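Local coordinates for protein LamCAT (Aquimarina, PDB 6JH5) that probably hydrolyses laminarin, an algal beta-1,3-glucan, as a calcium-binding glycoside hydrolase of family 16, at residues E42-E47 with T66-K71; N50-A55 with R222-Y227; R86-S91 with T155-Y160. All coordinates share one frame; numbering follows the deposited sequence.

Contact 1: residues E42-E47 with T66-K71; sequences ENATVE and TSTRMK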
loop_
_atom_site.group_PDB
_atom_site.type_symbol
_atom_site.label_atom_id
_atom_site.label_comp_id
_atom_site.label_asym_id
_atom_site.label_seq_id
_atom_site.Cartn_x
_atom_site.Cartn_y
_atom_site.Cartn_z
ATOM N N GLU A 42 -0.153 -17.932 -3.969
ATOM C CA GLU A 42 1.074 -18.732 -3.736
ATOM C C GLU A 42 2.297 -17.856 -3.476
ATOM O O GLU A 42 3.193 -18.286 -2.817
ATOM C CB GLU A 42 1.335 -19.666 -4.906
ATOM C CG GLU A 42 0.363 -20.815 -4.925
ATOM C CD GLU A 42 -0.894 -20.575 -5.735
ATOM O OE1 GLU A 42 -1.207 -19.434 -6.015
ATOM O OE2 GLU A 42 -1.531 -21.541 -6.068
ATOM N N ASN A 43 2.239 -16.614 -3.926
ATOM C CA ASN A 43 3.370 -15.677 -3.744
ATOM C C ASN A 43 3.400 -15.090 -2.330
ATOM O O ASN A 43 4.306 -14.360 -2.046
ATOM C CB ASN A 43 3.381 -14.604 -4.824
ATOM C CG ASN A 43 3.666 -15.176 -6.192
ATOM O OD1 ASN A 43 2.880 -15.927 -6.712
ATOM N ND2 ASN A 43 4.794 -14.812 -6.760
ATOM N N ALA A 44 2.412 -15.430 -1.512
ATOM C CA ALA A 44 2.355 -14.966 -0.116
ATOM C C ALA A 44 2.569 -16.152 0.820
ATOM O O ALA A 44 1.883 -17.113 0.707
ATOM C CB ALA A 44 1.047 -14.278 0.165
ATOM N N THR A 45 3.544 -16.013 1.695
ATOM C CA THR A 45 3.903 -17.037 2.688
ATOM C C THR A 45 4.244 -16.347 4.005
ATOM O O THR A 45 4.277 -15.132 4.046
ATOM C CB THR A 45 5.117 -17.858 2.237
ATOM O OG1 THR A 45 6.244 -17.003 2.072
ATOM C CG2 THR A 45 4.835 -18.653 0.985
ATOM N N VAL A 46 4.380 -17.148 5.054
ATOM C CA VAL A 46 4.845 -16.621 6.353
ATOM C C VAL A 46 6.086 -17.415 6.734
ATOM O O VAL A 46 6.049 -18.624 6.685
ATOM C CB VAL A 46 3.787 -16.700 7.465
ATOM C CG1 VAL A 46 4.394 -16.475 8.826
ATOM C CG2 VAL A 46 2.674 -15.707 7.218
ATOM N N GLU A 47 7.147 -16.700 7.027
ATOM C CA GLU A 47 8.377 -17.364 7.473
ATOM C C GLU A 47 8.920 -16.623 8.668
ATOM O O GLU A 47 9.028 -15.426 8.599
ATOM C CB GLU A 47 9.493 -17.138 6.480
ATOM C CG GLU A 47 9.299 -17.795 5.153
ATOM C CD GLU A 47 10.494 -17.464 4.272
ATOM O OE1 GLU A 47 11.474 -16.925 4.789
ATOM O OE2 GLU A 47 10.411 -17.689 3.119
ATOM N N THR A 66 5.065 -12.875 -11.324
ATOM C CA THR A 66 3.996 -13.138 -10.342
ATOM C C THR A 66 4.352 -12.429 -9.044
ATOM O O THR A 66 5.499 -12.217 -8.774
ATOM C CB THR A 66 3.767 -14.630 -10.095
ATOM O OG1 THR A 66 4.984 -15.190 -9.628
ATOM C CG2 THR A 66 3.265 -15.328 -11.336
ATOM N N SER A 67 3.319 -12.069 -8.308
ATOM C CA SER A 67 3.496 -11.390 -7.013
ATOM C C SER A 67 2.190 -11.514 -6.221
ATOM O O SER A 67 1.387 -12.331 -6.558
ATOM C CB SER A 67 3.923 -9.958 -7.180
ATOM O OG SER A 67 4.304 -9.410 -5.951
ATOM N N THR A 68 2.057 -10.738 -5.164
ATOM C CA THR A 68 0.817 -10.815 -4.362
ATOM C C THR A 68 0.221 -9.418 -4.153
ATOM O O THR A 68 0.973 -8.503 -4.000
ATOM C CB THR A 68 1.092 -11.439 -2.984
ATOM O OG1 THR A 68 1.165 -12.835 -3.205
ATOM C CG2 THR A 68 0.013 -11.206 -1.948
ATOM N N ARG A 69 -1.092 -9.332 -4.214
ATOM C CA ARG A 69 -1.840 -8.123 -3.811
ATOM C C ARG A 69 -2.902 -8.624 -2.830
ATOM O O ARG A 69 -3.722 -9.400 -3.236
ATOM C CB ARG A 69 -2.459 -7.400 -5.002
ATOM C CG ARG A 69 -3.281 -6.171 -4.646
ATOM C CD ARG A 69 -3.479 -5.258 -5.827
ATOM N NE ARG A 69 -4.661 -4.444 -5.673
ATOM C CZ ARG A 69 -4.926 -3.384 -6.412
ATOM N NH1 ARG A 69 -4.047 -2.970 -7.305
ATOM N NH2 ARG A 69 -6.060 -2.731 -6.251
ATOM N N MET A 70 -2.837 -8.180 -1.588
ATOM C CA MET A 70 -3.784 -8.698 -0.582
ATOM C C MET A 70 -4.462 -7.518 0.116
ATOM O O MET A 70 -3.863 -6.480 0.177
ATOM C CB MET A 70 -3.054 -9.616 0.398
ATOM C CG MET A 70 -1.882 -8.968 1.052
ATOM S SD MET A 70 -0.694 -10.151 1.792
ATOM C CE MET A 70 -1.543 -10.604 3.310
ATOM N N LYS A 71 -5.678 -7.719 0.595
ATOM C CA LYS A 71 -6.459 -6.584 1.136
ATOM C C LYS A 71 -7.377 -7.035 2.268
ATOM O O LYS A 71 -7.654 -8.177 2.363
ATOM C CB LYS A 71 -7.314 -5.985 0.019
ATOM C CG LYS A 71 -8.282 -6.965 -0.624
ATOM C CD LYS A 71 -8.946 -6.432 -1.856
ATOM C CE LYS A 71 -9.990 -7.388 -2.387
ATOM N NZ LYS A 71 -10.616 -6.916 -3.635
#

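Contact 2: residues N50-A55 with R222-Y227; sequences NLVITA and RMLVDY. With CA (calcium ion), chain B.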
loop_
_atom_site.group_PDB
_atom_site.type_symbol
_atom_site.label_atom_id
_atom_site.label_comp_id
_atom_site.label_asym_id
_atom_site.label_seq_id
_atom_site.Cartn_x
_atom_site.Cartn_y
_atom_site.Cartn_z
ATOM N N ASN A 50 7.174 -13.392 9.775
ATOM C CA ASN A 50 6.988 -12.259 8.848
ATOM C C ASN A 50 6.145 -12.715 7.668
ATOM O O ASN A 50 6.302 -13.815 7.245
ATOM C CB ASN A 50 8.287 -11.895 8.145
ATOM C CG ASN A 50 9.196 -10.929 8.855
ATOM O OD1 ASN A 50 10.129 -10.421 8.237
ATOM N ND2 ASN A 50 8.994 -10.733 10.133
ATOM N N LEU A 51 5.277 -11.828 7.192
ATOM C CA LEU A 51 4.614 -12.086 5.904
ATOM C C LEU A 51 5.714 -11.911 4.853
ATOM O O LEU A 51 6.501 -10.994 4.982
ATOM C CB LEU A 51 3.518 -11.042 5.661
ATOM C CG LEU A 51 3.047 -10.911 4.218
ATOM C CD1 LEU A 51 2.237 -12.120 3.780
ATOM C CD2 LEU A 51 2.220 -9.656 4.055
ATOM N N VAL A 52 5.771 -12.821 3.910
ATOM C CA VAL A 52 6.724 -12.677 2.794
ATOM C C VAL A 52 5.912 -12.588 1.520
ATOM O O VAL A 52 5.211 -13.502 1.239
ATOM C CB VAL A 52 7.661 -13.884 2.690
ATOM C CG1 VAL A 52 8.642 -13.704 1.548
ATOM C CG2 VAL A 52 8.380 -14.123 3.993
ATOM N N ILE A 53 6.041 -11.477 0.810
ATOM C CA ILE A 53 5.444 -11.382 -0.539
ATOM C C ILE A 53 6.625 -11.553 -1.494
ATOM O O ILE A 53 7.515 -10.766 -1.432
ATOM C CB ILE A 53 4.729 -10.043 -0.745
ATOM C CG1 ILE A 53 3.427 -10.010 0.053
ATOM C CG2 ILE A 53 4.476 -9.827 -2.225
ATOM C CD1 ILE A 53 2.656 -8.726 -0.068
ATOM N N THR A 54 6.598 -12.605 -2.293
ATOM C CA THR A 54 7.729 -12.880 -3.194
ATOM C C THR A 54 7.312 -12.580 -4.623
ATOM O O THR A 54 6.312 -13.079 -5.016
ATOM C CB THR A 54 8.122 -14.359 -3.105
ATOM O OG1 THR A 54 8.430 -14.655 -1.757
ATOM C CG2 THR A 54 9.306 -14.714 -3.979
ATOM N N ALA A 55 8.075 -11.736 -5.307
ATOM C CA ALA A 55 7.822 -11.519 -6.739
ATOM C C ALA A 55 8.733 -12.485 -7.493
ATOM O O ALA A 55 9.857 -12.637 -7.105
ATOM C CB ALA A 55 8.081 -10.091 -7.136
ATOM N N ARG A 222 11.922 -10.434 -2.343
ATOM C CA ARG A 222 11.066 -10.595 -1.145
ATOM C C ARG A 222 10.732 -9.273 -0.461
ATOM O O ARG A 222 11.613 -8.540 -0.118
ATOM C CB ARG A 222 11.780 -11.512 -0.149
ATOM C CG ARG A 222 11.831 -12.952 -0.615
ATOM C CD ARG A 222 12.915 -13.751 0.061
ATOM N NE ARG A 222 12.927 -13.720 1.502
ATOM C CZ ARG A 222 12.404 -14.654 2.253
ATOM N NH1 ARG A 222 11.775 -15.662 1.692
ATOM N NH2 ARG A 222 12.506 -14.579 3.554
ATOM N N MET A 223 9.442 -9.071 -0.261
ATOM C CA MET A 223 8.945 -7.942 0.550
ATOM C C MET A 223 8.530 -8.569 1.889
ATOM O O MET A 223 7.748 -9.488 1.877
ATOM C CB MET A 223 7.756 -7.254 -0.126
ATOM C CG MET A 223 7.075 -6.230 0.719
ATOM S SD MET A 223 5.692 -5.523 -0.255
ATOM C CE MET A 223 5.036 -4.325 0.904
ATOM N N LEU A 224 9.114 -8.082 2.976
ATOM C CA LEU A 224 8.843 -8.638 4.316
ATOM C C LEU A 224 8.015 -7.678 5.175
ATOM O O LEU A 224 8.389 -6.546 5.322
ATOM C CB LEU A 224 10.175 -8.931 4.998
ATOM C CG LEU A 224 11.176 -9.676 4.122
ATOM C CD1 LEU A 224 12.497 -9.796 4.860
ATOM C CD2 LEU A 224 10.663 -11.049 3.745
ATOM N N VAL A 225 6.935 -8.194 5.748
ATOM C CA VAL A 225 6.113 -7.356 6.652
ATOM C C VAL A 225 6.081 -8.049 8.019
ATOM O O VAL A 225 5.632 -9.143 8.097
ATOM C CB VAL A 225 4.713 -7.146 6.065
ATOM C CG1 VAL A 225 3.908 -6.216 6.944
ATOM C CG2 VAL A 225 4.793 -6.595 4.655
ATOM N N ASP A 226 6.682 -7.408 9.001
ATOM C CA ASP A 226 6.736 -7.922 10.387
ATOM C C ASP A 226 5.336 -7.867 10.992
ATOM O O ASP A 226 4.940 -8.805 11.640
ATOM C CB ASP A 226 7.777 -7.126 11.167
ATOM C CG ASP A 226 8.157 -7.734 12.500
ATOM O OD1 ASP A 226 7.778 -8.866 12.750
ATOM O OD2 ASP A 226 8.778 -7.041 13.242
ATOM N N TYR A 227 4.657 -6.752 10.783
ATOM C CA TYR A 227 3.275 -6.619 11.284
ATOM C C TYR A 227 2.552 -5.469 10.594
ATOM O O TYR A 227 3.168 -4.638 10.006
ATOM C CB TYR A 227 3.275 -6.325 12.782
ATOM C CG TYR A 227 4.087 -5.132 13.191
ATOM C CD1 TYR A 227 3.634 -3.853 12.985
ATOM C CD2 TYR A 227 5.319 -5.293 13.791
ATOM C CE1 TYR A 227 4.370 -2.752 13.380
ATOM C CE2 TYR A 227 6.068 -4.205 14.179
ATOM C CZ TYR A 227 5.589 -2.933 13.991
ATOM O OH TYR A 227 6.298 -1.848 14.373
HETATM CA CA CA B . 5.697 -10.628 13.214
HETATM O O HOH W 1 10.602 -16.157 -0.912
HETATM O O HOH W 2 5.091 -9.220 15.436
#

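Contact 3: residues R86-S91 with T155-Y160; sequences RIAMPS and TSYHIY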
loop_
_atom_site.group_PDB
_atom_site.type_symbol
_atom_site.label_atom_id
_atom_site.label_comp_id
_atom_site.label_asym_id
_atom_site.label_seq_id
_atom_site.Cartn_x
_atom_site.Cartn_y
_atom_site.Cartn_z
ATOM N N ARG A 86 5.616 -2.512 9.771
ATOM C CA ARG A 86 7.094 -2.586 9.780
ATOM C C ARG A 86 7.471 -3.437 8.571
ATOM O O ARG A 86 7.106 -4.562 8.553
ATOM C CB ARG A 86 7.553 -3.227 11.080
ATOM C CG ARG A 86 9.062 -3.324 11.205
ATOM C CD ARG A 86 9.499 -3.537 12.644
ATOM N NE ARG A 86 10.940 -3.575 12.715
ATOM C CZ ARG A 86 11.680 -4.659 12.803
ATOM N NH1 ARG A 86 11.147 -5.855 12.865
ATOM N NH2 ARG A 86 12.990 -4.555 12.810
ATOM N N ILE A 87 8.104 -2.801 7.585
ATOM C CA ILE A 87 8.359 -3.428 6.265
ATOM C C ILE A 87 9.817 -3.275 5.843
ATOM O O ILE A 87 10.354 -2.240 6.068
ATOM C CB ILE A 87 7.495 -2.696 5.229
ATOM C CG1 ILE A 87 6.026 -2.704 5.642
ATOM C CG2 ILE A 87 7.667 -3.270 3.836
ATOM C CD1 ILE A 87 5.138 -1.955 4.665
ATOM N N ALA A 88 10.335 -4.341 5.253
ATOM C CA ALA A 88 11.646 -4.387 4.593
ATOM C C ALA A 88 11.320 -4.744 3.145
ATOM O O ALA A 88 10.614 -5.656 2.937
ATOM C CB ALA A 88 12.565 -5.394 5.243
ATOM N N MET A 89 11.808 -3.963 2.201
ATOM C CA MET A 89 11.398 -4.239 0.815
ATOM C C MET A 89 12.608 -4.299 -0.104
ATOM O O MET A 89 13.599 -3.725 0.204
ATOM C CB MET A 89 10.438 -3.148 0.325
ATOM C CG MET A 89 11.095 -1.809 0.111
ATOM S SD MET A 89 9.853 -0.479 0.102
ATOM C CE MET A 89 9.652 -0.156 1.853
ATOM N N PRO A 90 12.497 -4.949 -1.265
ATOM C CA PRO A 90 13.601 -5.005 -2.199
ATOM C C PRO A 90 13.772 -3.648 -2.897
ATOM O O PRO A 90 12.917 -2.854 -2.898
ATOM C CB PRO A 90 13.206 -6.034 -3.257
ATOM C CG PRO A 90 11.841 -6.492 -2.898
ATOM C CD PRO A 90 11.321 -5.639 -1.759
ATOM N N SER A 91 14.938 -3.472 -3.489
ATOM C CA SER A 91 15.256 -2.238 -4.227
ATOM C C SER A 91 15.883 -2.675 -5.551
ATOM O O SER A 91 16.988 -3.134 -5.558
ATOM C CB SER A 91 16.184 -1.404 -3.388
ATOM O OG SER A 91 16.602 -0.243 -4.074
ATOM N N THR A 155 15.714 -1.705 2.183
ATOM C CA THR A 155 15.898 -3.161 2.335
ATOM C C THR A 155 15.928 -3.547 3.820
ATOM O O THR A 155 15.865 -4.704 4.090
ATOM C CB THR A 155 17.127 -3.632 1.559
ATOM O OG1 THR A 155 18.165 -2.755 1.960
ATOM C CG2 THR A 155 16.923 -3.509 0.067
ATOM N N SER A 156 16.176 -2.587 4.698
ATOM C CA SER A 156 16.097 -2.836 6.156
ATOM C C SER A 156 14.666 -2.557 6.610
ATOM O O SER A 156 13.961 -1.871 5.925
ATOM C CB SER A 156 17.050 -1.993 6.950
ATOM O OG SER A 156 18.380 -2.286 6.605
ATOM N N TYR A 157 14.297 -3.060 7.772
ATOM C CA TYR A 157 12.935 -2.749 8.250
ATOM C C TYR A 157 12.862 -1.288 8.674
ATOM O O TYR A 157 13.716 -0.800 9.347
ATOM C CB TYR A 157 12.538 -3.555 9.482
ATOM C CG TYR A 157 12.414 -5.034 9.259
ATOM C CD1 TYR A 157 11.276 -5.607 8.735
ATOM C CD2 TYR A 157 13.453 -5.864 9.610
ATOM C CE1 TYR A 157 11.182 -6.974 8.561
ATOM C CE2 TYR A 157 13.385 -7.227 9.432
ATOM C CZ TYR A 157 12.242 -7.787 8.913
ATOM O OH TYR A 157 12.233 -9.137 8.759
ATOM N N HIS A 158 11.745 -0.685 8.302
ATOM C CA HIS A 158 11.356 0.685 8.682
ATOM C C HIS A 158 9.870 0.680 9.044
ATOM O O HIS A 158 9.176 -0.190 8.634
ATOM C CB HIS A 158 11.638 1.692 7.563
ATOM C CG HIS A 158 13.085 1.899 7.288
ATOM N ND1 HIS A 158 13.826 2.829 7.950
ATOM C CD2 HIS A 158 13.923 1.312 6.418
ATOM C CE1 HIS A 158 15.056 2.789 7.506
ATOM N NE2 HIS A 158 15.139 1.892 6.563
ATOM N N ILE A 159 9.464 1.642 9.851
ATOM C CA ILE A 159 8.035 1.705 10.254
ATOM C C ILE A 159 7.338 2.801 9.448
ATOM O O ILE A 159 7.753 3.907 9.527
ATOM C CB ILE A 159 7.951 1.973 11.752
ATOM C CG1 ILE A 159 8.810 0.959 12.504
ATOM C CG2 ILE A 159 6.503 2.002 12.223
ATOM C CD1 ILE A 159 8.225 -0.371 12.543
ATOM N N TYR A 160 6.329 2.410 8.688
ATOM C CA TYR A 160 5.576 3.337 7.816
ATOM C C TYR A 160 4.221 3.574 8.467
ATOM O O TYR A 160 3.550 2.638 8.704
ATOM C CB TYR A 160 5.474 2.726 6.423
ATOM C CG TYR A 160 6.828 2.533 5.805
ATOM C CD1 TYR A 160 7.490 3.590 5.217
ATOM C CD2 TYR A 160 7.470 1.324 5.866
ATOM C CE1 TYR A 160 8.738 3.435 4.649
ATOM C CE2 TYR A 160 8.714 1.147 5.296
ATOM C CZ TYR A 160 9.357 2.209 4.705
ATOM O OH TYR A 160 10.587 2.060 4.168
HETATM O O HOH W 3 12.404 -1.111 12.127
HETATM O O HOH W 4 11.725 -0.361 4.462
#

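Contact 1: residues E42-E47 with T66-K71
Asn43 and Ser67 mark the point of nearest backbone approach between 42-47 and 66-71, their CA atoms 5.4 Å apart, and from there the two chains diverge. No main-chain hydrogen bond joins them. Asn43 still belongs to the turn that leads into strand 44-47, while Thr68 sits in the short break between strand residues 66-67 and 69-71, so the meeting rests on side chains. The asparagine does most of this work. Its CG lies beside the backbone N (chi1 -66°), which carries the amide across to Thr66, and the two side chains cross at roughly a right angle. ND2 of Asn43 donates to OG1 of Thr66 over 2.9 Å, with an N-H...O angle of 155° and the hydroxyl tilted a little out of the amide plane. The same ND2 also bonds the carbonyl of Thr54, and OG1 of Thr66 has a further partner in the carboxylate of Glu58; a buried amide nitrogen is thus gripped twice, which fixes the rotation of the amide. OG1 of Thr68 lies against CB of Asn43 at 3.3 Å, although its hydrogen bond goes to the carbonyl of Arg40. The methyl of Thr68, CG2, faces CB of Ala44 at 3.9 Å. Phe22, from strand 21-22, packs on both Ala44 and Thr68 and continues the apolar side of the contact toward Met70. Strand 50-60 bonds Thr45 through Val52, the preceding Asn43 through Thr54 and then Thr66 through Lys56, and the divergence is consistent with the contact lying where 50-60 passes from one neighbour to the other. This is packing within the beta-sandwich (jelly roll) of family 16, in which 63-71 also pairs with strand 197-205, where the carbonyl of Met203 accepts from OG of Ser67.

Contact 2: residues N50-A55 with R222-Y227
Val52 and Leu224 lie side by side on one face of an antiparallel strand pair, CG2 of the valine 3.8 Å from CD2 of the leucine. On the other face Leu51 sits against Val225 (CD2 to CG2, 4.0 Å) and Ile53 against Met223. Between these layers, four backbone hydrogen bonds join Leu51 with Val225 and Ile53 with Met223, two to each pair. Outward along the first face, Arg222 bends at chi3 (53°) and lays its guanidinium beneath Val52, whose CG1 stands 3.7 Å above the plane, toward the rim. At the guanidinium's edge, water 1 accepts from NH1 of Arg222 over 2.9 Å and reaches OG1 of Thr54; the same NH1 forms a salt bridge with Glu47. At the opposite end, OD1 of Asn50 lies 3.6 Å from CB of Leu224 and bonds the hydroxyl of Tyr157. Next to it, Asp226 chelates calcium through its backbone O at 2.5 Å and OD1 at 2.8 Å. Water 2 and the carbonyls of Glu11 and Gly49 complete the ligands found. Asp226 thus supplies the carboxylate among otherwise neutral oxygens, and its OD2 pairs with Arg86; two positive partners would favour its ionised form.

Contact 3: residues R86-S91 with T155-Y160
Arg86 and Tyr157 come together through two simple torsions. The arginine carries CG opposite its main-chain nitrogen (chi1 -179°) and stays extended as far as NE, while Tyr157 swings its ring to the side of its own backbone N (chi1 -66°). The guanidinium consequently lies nearly flat on the ring, planes 23° apart, in an off-centre cation-pi stack with CZ of Arg86 4.2 Å from the centroid of the Tyr157 ring. Ala88 closes the opposite face, its CB 4.0 Å from the same centroid, so the ring is sandwiched between a charge and a methyl. CD1 of Ile159 presses on the aliphatic stem of Arg86, 3.3 Å from CB, and water 3 accepts from NE in the guanidinium plane. NH1 of Arg86 forms a salt bridge with Asp226, and the hydroxyl of Tyr157 is bonded to Asn50. Replacing this arginine by an alanine is likely to leave Asp226 without one of its two positive partners and one face of the Tyr157 ring without its cover. Next to the stack, Ile87 and His158 exchange a pair of backbone hydrogen bonds. Tyr160 meets CB of Ile87 through CE2 at 4.0 Å, and CE of Met89, from the following loop, rests against its CZ at 3.7 Å; water 4 lies within hydrogen-bonding distance of the Tyr160 hydroxyl and the carbonyl of Ile87. Strand 81-88 is here flanked by 158-164 on one edge and 221-232 on the other; Leu224 and Tyr227 of the latter touch Tyr157 and Ile159, while Met120 of strand 120-121 packs against Met89 and Tyr160.

The three contacts step across neighbouring strands of the family 16 beta-sandwich (jelly roll): 63-71 and 44-47 border 50-60, 50-60 pairs with 221-232, 221-232 with 81-88, and 81-88 with 158-164. Centres of contacts 1 and 2 lie about 8 Å apart and those of 2 and 3 about 9 Å, whereas contacts 1 and 3, at about 16 Å, do not touch. Along the chain, contact 1 alternates with contact 2 and closes before contact 3, which is nested inside the long loop that contact 2 closes. Late strand 221-232 lies between 50-60 and 81-88, and a salt bridge and a hydrogen bond join contacts 2 and 3, uniting distant sequence beside the calcium site, to which contact 3 gives no ligand.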